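Local coordinates for protein alkaline phosphatase D (Bacillus subtilis, PDB 2YEQ) that hydrolyses phosphate esters as a secreted phosphodiesterase and alkaline phosphatase of the PhoD family, using an active site that holds iron and calcium, at residues A[105-110]-A[263-268]; A[124-129]-A[187-192]; A[334-339]-A[392-397]. All coordinates share one frame; numbering follows the deposited sequence.

Contact 1: residues A[105-110]-A[263-268]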
loop_
_atom_site.group_PDB
_atom_site.type_symbol
_atom_site.label_atom_id
_atom_site.label_comp_id
_atom_site.label_asym_id
_atom_site.label_seq_id
_atom_site.Cartn_x
_atom_site.Cartn_y
_atom_site.Cartn_z
ATOM N N LYS A 105 -10.971 6.257 14.212
ATOM C CA LYS A 105 -12.015 5.331 14.645
ATOM C C LYS A 105 -11.449 4.008 15.130
ATOM O O LYS A 105 -10.641 3.375 14.435
ATOM C CB LYS A 105 -12.992 5.092 13.505
ATOM C CG LYS A 105 -14.241 4.317 13.927
ATOM C CD LYS A 105 -15.116 4.051 12.712
ATOM C CE LYS A 105 -16.332 3.214 13.033
ATOM N NZ LYS A 105 -16.159 1.814 12.541
ATOM N N THR A 106 -11.837 3.610 16.333
ATOM C CA THR A 106 -11.381 2.357 16.904
ATOM C C THR A 106 -12.090 1.173 16.218
ATOM O O THR A 106 -13.148 1.324 15.611
ATOM C CB THR A 106 -11.654 2.260 18.428
ATOM O OG1 THR A 106 -13.032 2.581 18.687
ATOM C CG2 THR A 106 -10.727 3.156 19.234
ATOM N N LEU A 107 -11.498 -0.005 16.335
ATOM C CA LEU A 107 -12.118 -1.224 15.816
ATOM C C LEU A 107 -13.290 -1.656 16.713
ATOM O O LEU A 107 -13.331 -1.325 17.894
ATOM C CB LEU A 107 -11.105 -2.361 15.806
ATOM C CG LEU A 107 -9.850 -2.187 14.941
ATOM C CD1 LEU A 107 -9.046 -3.492 14.994
ATOM C CD2 LEU A 107 -10.220 -1.809 13.531
ATOM N N PRO A 108 -14.210 -2.441 16.164
ATOM C CA PRO A 108 -15.195 -3.151 16.994
ATOM C C PRO A 108 -14.520 -4.056 18.009
ATOM O O PRO A 108 -13.376 -4.483 17.808
ATOM C CB PRO A 108 -15.966 -4.021 15.986
ATOM C CG PRO A 108 -15.778 -3.383 14.682
ATOM C CD PRO A 108 -14.425 -2.675 14.732
ATOM N N ALA A 109 -15.226 -4.342 19.095
ATOM C CA ALA A 109 -14.758 -5.305 20.090
ATOM C C ALA A 109 -14.514 -6.642 19.394
ATOM O O ALA A 109 -15.215 -6.976 18.441
ATOM C CB ALA A 109 -15.783 -5.451 21.224
ATOM N N PRO A 110 -13.484 -7.376 19.811
ATOM C CA PRO A 110 -13.214 -8.673 19.198
ATOM C C PRO A 110 -14.473 -9.546 19.208
ATOM O O PRO A 110 -15.182 -9.598 20.221
ATOM C CB PRO A 110 -12.125 -9.288 20.095
ATOM C CG PRO A 110 -11.747 -8.251 21.095
ATOM C CD PRO A 110 -12.814 -7.218 21.116
ATOM N N ARG A 263 1.519 -7.961 10.318
ATOM C CA ARG A 263 0.686 -7.932 11.493
ATOM C C ARG A 263 -0.762 -8.301 11.155
ATOM O O ARG A 263 -1.150 -8.361 9.991
ATOM C CB ARG A 263 0.729 -6.558 12.169
ATOM C CG ARG A 263 0.365 -5.393 11.262
ATOM C CD ARG A 263 1.025 -4.098 11.764
ATOM N NE ARG A 263 0.555 -2.852 11.127
ATOM C CZ ARG A 263 0.834 -2.437 9.902
ATOM N NH1 ARG A 263 1.611 -3.130 9.064
ATOM N NH2 ARG A 263 0.361 -1.278 9.508
ATOM N N HIS A 264 -1.520 -8.590 12.197
ATOM C CA HIS A 264 -2.870 -9.102 12.035
ATOM C C HIS A 264 -3.869 -8.394 12.950
ATOM O O HIS A 264 -3.556 -8.012 14.063
ATOM C CB HIS A 264 -2.873 -10.612 12.296
ATOM C CG HIS A 264 -4.241 -11.189 12.490
ATOM N ND1 HIS A 264 -4.864 -11.226 13.720
ATOM C CD2 HIS A 264 -5.113 -11.734 11.606
ATOM C CE1 HIS A 264 -6.062 -11.771 13.585
ATOM N NE2 HIS A 264 -6.240 -12.083 12.310
ATOM N N PHE A 265 -5.095 -8.233 12.461
ATOM C CA PHE A 265 -6.190 -7.774 13.303
ATOM C C PHE A 265 -7.539 -8.231 12.715
ATOM O O PHE A 265 -7.631 -8.559 11.539
ATOM C CB PHE A 265 -6.161 -6.248 13.456
ATOM C CG PHE A 265 -6.452 -5.507 12.189
ATOM C CD1 PHE A 265 -5.452 -5.296 11.246
ATOM C CD2 PHE A 265 -7.722 -5.009 11.931
ATOM C CE1 PHE A 265 -5.716 -4.619 10.072
ATOM C CE2 PHE A 265 -7.988 -4.330 10.764
ATOM C CZ PHE A 265 -6.985 -4.139 9.822
ATOM N N THR A 266 -8.574 -8.245 13.550
ATOM C CA THR A 266 -9.908 -8.641 13.103
ATOM C C THR A 266 -10.847 -7.456 13.251
ATOM O O THR A 266 -10.708 -6.656 14.167
ATOM C CB THR A 266 -10.471 -9.816 13.925
ATOM O OG1 THR A 266 -10.595 -9.401 15.290
ATOM C CG2 THR A 266 -9.545 -11.027 13.856
ATOM N N TYR A 267 -11.767 -7.328 12.315
ATOM C CA TYR A 267 -12.784 -6.306 12.365
ATOM C C TYR A 267 -14.068 -6.973 12.874
ATOM O O TYR A 267 -14.874 -7.467 12.093
ATOM C CB TYR A 267 -12.972 -5.697 10.998
ATOM C CG TYR A 267 -13.695 -4.380 11.046
ATOM C CD1 TYR A 267 -12.992 -3.198 11.213
ATOM C CD2 TYR A 267 -15.096 -4.314 10.936
ATOM C CE1 TYR A 267 -13.657 -1.963 11.270
ATOM C CE2 TYR A 267 -15.772 -3.084 10.989
ATOM C CZ TYR A 267 -15.040 -1.914 11.165
ATOM O OH TYR A 267 -15.681 -0.705 11.220
ATOM N N GLY A 268 -14.217 -7.021 14.194
ATOM C CA GLY A 268 -15.275 -7.810 14.816
ATOM C C GLY A 268 -15.149 -9.269 14.398
ATOM O O GLY A 268 -14.046 -9.820 14.377
#
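Pro108 lies like a lid on the ring of Tyr267. Its CD sits 3.7 Å from the centroid of the Tyr267 ring and 13° off the normal, a CH-pi contact over the middle of one face, while CG of the same proline rides above the far half of the ring, 3.7 Å from Tyr267 CE2. Leu107, one residue back, fills the notch between the two aromatic side chains of the strand. Its two methyls part company there: CD2 comes obliquely to Tyr267 CD1 at 3.9 Å, and CD1 reaches Phe265 CD2 at 3.7 Å, also brushing the carbonyl oxygen of Thr266. The leucine's chi1 of -61° sets CG opposite the carbonyl carbon, which carries both branches toward the strand. In fold terms, the loop leaving strand 97-105, the last strand of the four-stranded antiparallel sheet, packs here against strand 263-267, an outermost strand of the seven-stranded mixed sheet in the phosphatase part. Past the tyrosine, where the strand has ended, Gly268 turns the chain with a positive phi of 58°, which favours glycine; Pro108 CB fits into that dip, 3.9 Å from Gly268 N. Lys105 passes the other end of the phenol, NZ near the ring plane and 2.9 Å from Tyr267 OH, but the angle is too poor for a hydrogen bond, and the ammonium is held instead by Asn85 and by a salt bridge to Asp144. On the strand's side, Phe265 also meets the ring of Phe273 from the adjoining strand 271-275.

Contact 2: residues A[124-129]-A[187-192]. With FE (Fe (III) ion), chain B.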
loop_
_atom_site.group_PDB
_atom_site.type_symbol
_atom_site.label_atom_id
_atom_site.label_comp_id
_atom_site.label_asym_id
_atom_site.label_seq_id
_atom_site.Cartn_x
_atom_site.Cartn_y
_atom_site.Cartn_z
ATOM N N CYS A 124 1.225 3.041 -4.854
ATOM C CA CYS A 124 1.918 3.529 -6.055
ATOM C C CYS A 124 1.603 4.985 -6.445
ATOM O O CYS A 124 0.852 5.299 -7.401
ATOM C CB CYS A 124 1.749 2.556 -7.235
ATOM S SG CYS A 124 2.508 0.875 -6.955
ATOM N N GLN A 125 2.262 5.885 -5.730
ATOM C CA GLN A 125 1.994 7.311 -5.854
ATOM C C GLN A 125 3.212 8.133 -6.287
ATOM O O GLN A 125 3.522 9.150 -5.670
ATOM C CB GLN A 125 1.413 7.840 -4.541
ATOM C CG GLN A 125 2.234 7.597 -3.286
ATOM C CD GLN A 125 1.410 7.624 -2.052
ATOM O OE1 GLN A 125 0.243 7.186 -2.052
ATOM N NE2 GLN A 125 2.000 8.103 -0.957
ATOM N N GLN A 126 3.845 7.716 -7.376
ATOM C CA GLN A 126 5.031 8.396 -7.902
ATOM C C GLN A 126 4.690 9.900 -7.998
ATOM O O GLN A 126 3.845 10.307 -8.775
ATOM C CB GLN A 126 5.435 7.844 -9.271
ATOM C CG GLN A 126 6.935 7.620 -9.494
ATOM C CD GLN A 126 7.747 8.919 -9.672
ATOM O OE1 GLN A 126 7.446 9.908 -9.051
ATOM N NE2 GLN A 126 8.786 8.896 -10.532
ATOM N N TYR A 127 5.357 10.705 -7.184
ATOM C CA TYR A 127 5.070 12.141 -7.060
ATOM C C TYR A 127 5.211 12.872 -8.366
ATOM O O TYR A 127 4.440 13.815 -8.672
ATOM C CB TYR A 127 6.000 12.733 -5.998
ATOM C CG TYR A 127 5.865 14.207 -5.663
ATOM C CD1 TYR A 127 4.966 14.640 -4.674
ATOM C CD2 TYR A 127 6.665 15.154 -6.279
ATOM C CE1 TYR A 127 4.875 15.978 -4.338
ATOM C CE2 TYR A 127 6.565 16.497 -5.951
ATOM C CZ TYR A 127 5.676 16.901 -4.991
ATOM O OH TYR A 127 5.573 18.242 -4.674
ATOM N N GLU A 128 6.164 12.423 -9.169
ATOM C CA GLU A 128 6.464 13.109 -10.416
ATOM C C GLU A 128 5.438 12.827 -11.514
ATOM O O GLU A 128 5.335 13.602 -12.481
ATOM C CB GLU A 128 7.830 12.663 -10.945
ATOM C CG GLU A 128 8.991 12.846 -9.964
ATOM C CD GLU A 128 10.319 12.433 -10.611
ATOM O OE1 GLU A 128 10.416 11.279 -11.166
ATOM O OE2 GLU A 128 11.235 13.286 -10.620
ATOM N N HIS A 129 4.713 11.714 -11.396
ATOM C CA HIS A 129 3.849 11.254 -12.489
ATOM C C HIS A 129 2.470 11.920 -12.539
ATOM O O HIS A 129 1.801 11.871 -13.572
ATOM C CB HIS A 129 3.702 9.733 -12.448
ATOM C CG HIS A 129 4.966 9.023 -12.825
ATOM N ND1 HIS A 129 5.018 7.675 -13.110
ATOM C CD2 HIS A 129 6.226 9.495 -13.002
ATOM C CE1 HIS A 129 6.261 7.345 -13.418
ATOM N NE2 HIS A 129 7.011 8.430 -13.362
ATOM N N ALA A 187 9.097 13.656 3.389
ATOM C CA ALA A 187 8.565 14.996 3.561
ATOM C C ALA A 187 8.040 15.584 2.253
ATOM O O ALA A 187 7.004 16.262 2.266
ATOM C CB ALA A 187 9.627 15.912 4.191
ATOM N N GLN A 188 8.719 15.340 1.129
ATOM C CA GLN A 188 8.247 15.859 -0.150
ATOM C C GLN A 188 6.855 15.323 -0.472
ATOM O O GLN A 188 5.979 16.079 -0.869
ATOM C CB GLN A 188 9.177 15.507 -1.307
ATOM C CG GLN A 188 8.619 15.912 -2.658
ATOM C CD GLN A 188 9.571 15.667 -3.810
ATOM O OE1 GLN A 188 10.200 14.604 -3.889
ATOM N NE2 GLN A 188 9.673 16.647 -4.728
ATOM N N TYR A 189 6.695 14.008 -0.353
ATOM C CA TYR A 189 5.430 13.323 -0.660
ATOM C C TYR A 189 4.326 13.720 0.310
ATOM O O TYR A 189 3.229 14.048 -0.109
ATOM C CB TYR A 189 5.620 11.779 -0.641
ATOM C CG TYR A 189 6.185 11.217 -1.939
ATOM C CD1 TYR A 189 7.395 11.667 -2.448
ATOM C CD2 TYR A 189 5.533 10.203 -2.624
ATOM C CE1 TYR A 189 7.914 11.155 -3.620
ATOM C CE2 TYR A 189 6.033 9.688 -3.806
ATOM C CZ TYR A 189 7.248 10.144 -4.287
ATOM O OH TYR A 189 7.745 9.651 -5.471
ATOM N N ARG A 190 4.643 13.705 1.604
ATOM C CA ARG A 190 3.686 13.936 2.665
ATOM C C ARG A 190 3.255 15.426 2.774
ATOM O O ARG A 190 2.267 15.724 3.440
ATOM C CB ARG A 190 4.269 13.427 3.982
ATOM C CG ARG A 190 3.337 13.366 5.172
ATOM C CD ARG A 190 2.128 12.497 4.855
ATOM N NE ARG A 190 1.611 11.683 5.936
ATOM C CZ ARG A 190 2.266 10.750 6.637
ATOM N NH1 ARG A 190 3.555 10.495 6.458
ATOM N NH2 ARG A 190 1.625 10.095 7.596
ATOM N N SER A 191 3.984 16.326 2.114
ATOM C CA SER A 191 3.668 17.752 2.079
ATOM C C SER A 191 2.427 18.042 1.211
ATOM O O SER A 191 1.885 19.135 1.255
ATOM C CB SER A 191 4.846 18.534 1.453
ATOM O OG SER A 191 5.884 18.642 2.384
ATOM N N ASP A 192 2.074 17.104 0.344
ATOM C CA ASP A 192 0.960 17.291 -0.568
ATOM C C ASP A 192 -0.341 17.377 0.229
ATOM O O ASP A 192 -0.644 16.483 1.002
ATOM C CB ASP A 192 0.892 16.140 -1.556
ATOM C CG ASP A 192 -0.206 16.326 -2.558
ATOM O OD1 ASP A 192 -1.369 16.135 -2.139
ATOM O OD2 ASP A 192 0.087 16.678 -3.721
HETATM FE FE FE B . 4.701 1.372 -8.067
HETATM O O HOH W 1 6.324 18.612 -1.978
#
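Two tyrosine rings, Tyr127 and Tyr189, carry this contact, their centroids 5.4 Å apart and their planes inclined at 37°, neither stacked nor edge-to-face. Over one face of Tyr189 sits CB of Tyr127, 3.3 Å above the plane but displaced toward the rim, so that it lies nearest CZ and CE1. One face of the Tyr127 ring is covered by Gln188, whose CG stands 3.9 Å from the ring centroid in a CH-pi contact; its amide continues across the same ring, inclined to it, with NE2 3.3 Å from Tyr127 CE2. That amide finds its strongest polar partner in Thr170. Tyr127 reaches the helix because its chi1 of -178° throws the ring opposite its own backbone N and out toward residue 188. The backbone joins in too: Tyr127 N donates to Tyr189 OH over 3.1 Å in an almost straight bond, 175° at the hydrogen, and His171 NE2 is a second partner of that hydroxyl, which is thus gripped from two residues. Gln125 O approaches Tyr189 CE2 obliquely. At the far end of the other phenol, one water bridges Tyr127 OH and Gln188 O, 2.8 Å from each. Behind Tyr127 the loop braces itself, with Gln126 OE1 accepting from Glu128 N and Gln126 NE2 donating to Glu128 OE1. The C-terminal part of helix 179-190 is in this way packed against the loop that follows strand 117-122, and the same loop carries Cys124, whose SG binds the iron(III) ion at 2.5 Å beside Asp151, Tyr154 and His382: a metal-bearing loop at a strand end of a calcineurin-like phosphoesterase active site.

Contact 3: residues A[334-339]-A[392-397]. With EDO (1,2-ethanediol), chain C.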
loop_
_atom_site.group_PDB
_atom_site.type_symbol
_atom_site.label_atom_id
_atom_site.label_comp_id
_atom_site.label_asym_id
_atom_site.label_seq_id
_atom_site.Cartn_x
_atom_site.Cartn_y
_atom_site.Cartn_z
ATOM N N PHE A 334 -1.100 -11.843 -7.217
ATOM C CA PHE A 334 -1.216 -13.173 -6.630
ATOM C C PHE A 334 -1.716 -14.245 -7.621
ATOM O O PHE A 334 -1.241 -15.395 -7.595
ATOM C CB PHE A 334 -2.155 -13.121 -5.436
ATOM C CG PHE A 334 -2.267 -14.405 -4.682
ATOM C CD1 PHE A 334 -1.342 -14.737 -3.706
ATOM C CD2 PHE A 334 -3.328 -15.281 -4.916
ATOM C CE1 PHE A 334 -1.448 -15.933 -2.998
ATOM C CE2 PHE A 334 -3.434 -16.475 -4.215
ATOM C CZ PHE A 334 -2.511 -16.802 -3.259
ATOM N N ALA A 335 -2.691 -13.891 -8.452
ATOM C CA ALA A 335 -3.271 -14.852 -9.385
ATOM C C ALA A 335 -2.286 -15.203 -10.489
ATOM O O ALA A 335 -1.291 -14.498 -10.692
ATOM C CB ALA A 335 -4.584 -14.325 -9.979
ATOM N N LYS A 336 -2.574 -16.300 -11.200
ATOM C CA LYS A 336 -1.869 -16.638 -12.432
ATOM C C LYS A 336 -1.996 -15.492 -13.418
ATOM O O LYS A 336 -3.088 -14.946 -13.625
ATOM C CB LYS A 336 -2.429 -17.946 -13.035
ATOM C CG LYS A 336 -1.874 -18.343 -14.392
ATOM C CD LYS A 336 -2.584 -19.620 -14.946
ATOM C CE LYS A 336 -2.404 -19.808 -16.456
ATOM N NZ LYS A 336 -3.164 -18.861 -17.324
ATOM N N TRP A 337 -0.891 -15.154 -14.079
ATOM C CA TRP A 337 -0.841 -13.969 -14.910
ATOM C C TRP A 337 0.117 -14.181 -16.060
ATOM O O TRP A 337 1.218 -13.586 -16.127
ATOM C CB TRP A 337 -0.429 -12.788 -14.013
ATOM C CG TRP A 337 -0.669 -11.398 -14.521
ATOM C CD1 TRP A 337 -1.642 -10.981 -15.350
ATOM C CD2 TRP A 337 0.068 -10.224 -14.140
ATOM N NE1 TRP A 337 -1.556 -9.621 -15.539
ATOM C CE2 TRP A 337 -0.512 -9.136 -14.800
ATOM C CE3 TRP A 337 1.171 -10.002 -13.309
ATOM C CZ2 TRP A 337 -0.026 -7.843 -14.676
ATOM C CZ3 TRP A 337 1.657 -8.718 -13.185
ATOM C CH2 TRP A 337 1.055 -7.652 -13.852
ATOM N N ASN A 338 -0.313 -15.032 -16.989
ATOM C CA ASN A 338 0.524 -15.465 -18.112
ATOM C C ASN A 338 0.510 -14.478 -19.245
ATOM O O ASN A 338 -0.537 -14.243 -19.842
ATOM C CB ASN A 338 0.051 -16.842 -18.605
ATOM C CG ASN A 338 0.967 -17.456 -19.662
ATOM O OD1 ASN A 338 2.029 -16.896 -20.048
ATOM N ND2 ASN A 338 0.566 -18.628 -20.132
ATOM N N PHE A 339 1.681 -13.930 -19.578
ATOM C CA PHE A 339 1.816 -12.981 -20.683
ATOM C C PHE A 339 2.124 -13.650 -22.017
ATOM O O PHE A 339 2.141 -12.978 -23.039
ATOM C CB PHE A 339 2.949 -11.988 -20.392
ATOM C CG PHE A 339 2.795 -11.259 -19.095
ATOM C CD1 PHE A 339 1.699 -10.429 -18.879
ATOM C CD2 PHE A 339 3.745 -11.372 -18.099
ATOM C CE1 PHE A 339 1.546 -9.746 -17.668
ATOM C CE2 PHE A 339 3.606 -10.679 -16.895
ATOM C CZ PHE A 339 2.499 -9.879 -16.677
ATOM N N ASP A 392 -7.086 -24.821 -7.968
ATOM C CA ASP A 392 -6.075 -25.206 -8.926
ATOM C C ASP A 392 -6.046 -24.112 -9.966
ATOM O O ASP A 392 -7.013 -23.924 -10.703
ATOM C CB ASP A 392 -6.426 -26.559 -9.566
ATOM C CG ASP A 392 -5.295 -27.107 -10.414
ATOM O OD1 ASP A 392 -4.694 -26.330 -11.168
ATOM O OD2 ASP A 392 -5.016 -28.317 -10.316
ATOM N N PHE A 393 -4.916 -23.403 -10.036
ATOM C CA PHE A 393 -4.783 -22.228 -10.896
ATOM C C PHE A 393 -4.834 -22.514 -12.379
ATOM O O PHE A 393 -4.940 -21.581 -13.169
ATOM C CB PHE A 393 -3.483 -21.460 -10.553
ATOM C CG PHE A 393 -3.651 -20.437 -9.445
ATOM C CD1 PHE A 393 -4.700 -20.521 -8.549
ATOM C CD2 PHE A 393 -2.758 -19.378 -9.321
ATOM C CE1 PHE A 393 -4.858 -19.590 -7.543
ATOM C CE2 PHE A 393 -2.913 -18.440 -8.321
ATOM C CZ PHE A 393 -3.964 -18.542 -7.431
ATOM N N GLU A 394 -4.764 -23.791 -12.756
ATOM C CA GLU A 394 -4.855 -24.204 -14.156
ATOM C C GLU A 394 -6.275 -24.660 -14.561
ATOM O O GLU A 394 -6.546 -24.854 -15.736
ATOM C CB GLU A 394 -3.844 -25.331 -14.411
ATOM C CG GLU A 394 -2.387 -24.962 -14.109
ATOM C CD GLU A 394 -1.596 -24.689 -15.359
ATOM O OE1 GLU A 394 -1.136 -25.679 -15.977
ATOM O OE2 GLU A 394 -1.456 -23.494 -15.724
ATOM N N LYS A 395 -7.180 -24.802 -13.596
ATOM C CA LYS A 395 -8.525 -25.332 -13.861
ATOM C C LYS A 395 -9.633 -24.363 -13.438
ATOM O O LYS A 395 -9.902 -24.178 -12.233
ATOM C CB LYS A 395 -8.744 -26.635 -13.104
ATOM C CG LYS A 395 -7.811 -27.766 -13.436
ATOM C CD LYS A 395 -7.967 -28.924 -12.429
ATOM C CE LYS A 395 -9.330 -29.570 -12.491
ATOM N NZ LYS A 395 -9.334 -30.856 -11.740
ATOM N N THR A 396 -10.304 -23.771 -14.413
ATOM C CA THR A 396 -11.479 -22.959 -14.108
ATOM C C THR A 396 -12.649 -23.796 -13.590
ATOM O O THR A 396 -13.570 -23.266 -12.978
ATOM C CB THR A 396 -11.931 -22.129 -15.309
ATOM O OG1 THR A 396 -12.037 -22.967 -16.453
ATOM C CG2 THR A 396 -10.933 -21.013 -15.600
ATOM N N SER A 397 -12.609 -25.105 -13.806
ATOM C CA SER A 397 -13.597 -25.988 -13.220
ATOM C C SER A 397 -13.357 -26.232 -11.730
ATOM O O SER A 397 -14.241 -26.721 -11.040
ATOM C CB SER A 397 -13.621 -27.321 -13.980
ATOM O OG SER A 397 -12.395 -28.025 -13.849
HETATM C C1 EDO C . -7.010 -20.941 -15.316
HETATM O O1 EDO C . -6.353 -19.987 -16.178
HETATM C C2 EDO C . -7.979 -20.327 -14.303
HETATM O O2 EDO C . -7.552 -20.398 -12.918
#
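Lys336 and Phe393 turn toward each other through their first torsions: chi1 of 174° sets Lys336 CG opposite the backbone N and sends the chain out past the 392-395 turn, while the -88° of Phe393 brings the rim of its ring up to the backbone of residues 334-336. The turn is a type I beta turn from Asp392 to Lys395, in the loop linking strands 384-390 and 400-406 of the mixed seven-stranded sheet, and its start is tightened by an Asx turn in which Asp392 OD1 accepts from Glu394 N at 3.0 Å. The Phe393 ring is the bump of the contact. Its rim meets Phe334 O in the ring plane, with CE2 3.5 Å from that oxygen, and the same carbonyl is hydrogen-bonded to Arg359. CZ touches Phe334 CE2 at 3.9 Å, the two side chains crossing at about a right angle, and CD2 lies 4.0 Å from Lys336 CB. Arg359 and Ile363 of helix 356-368 also touch the ring, so the phenylalanine is wedged between loop and helix. Farther out, the methylenes of Lys336 run past the turn, CD coming 3.5 Å from Phe393 O. Its bent end carries NZ to Asn430 OD1 and not to Glu394, whose OE2 stays 5.2 Å from Lys336 NZ, where the opposite charges may attract weakly, though without a salt bridge. A 1,2-ethanediol molecule, probably from the crystallisation liquor, sits beside the lysine and is also bound by His432; its O2 donates to Phe393 O at 2.9 Å.

Overall arrangement
The three contacts stand well apart, with centres about 29 Å (1 and 2), 32 Å (1 and 3) and 34 Å (2 and 3) from one another, and no two touch. Along the chain contact 1 opens first and closes only after both segments of contact 2 have passed; contact 3 follows both. Contacts 1 and 3 both involve the seven-stranded mixed sheet: contact 1 uses its edge strand 263-267, and contact 3 the loop between neighbouring strands 384-390 and 400-406. Contact 1 also ties in the loop after the four-stranded sheet. Contact 2, which includes an iron ligand, lies across the chain's centre from each of the others, whose nearest atoms are about 11 to 12 Å away.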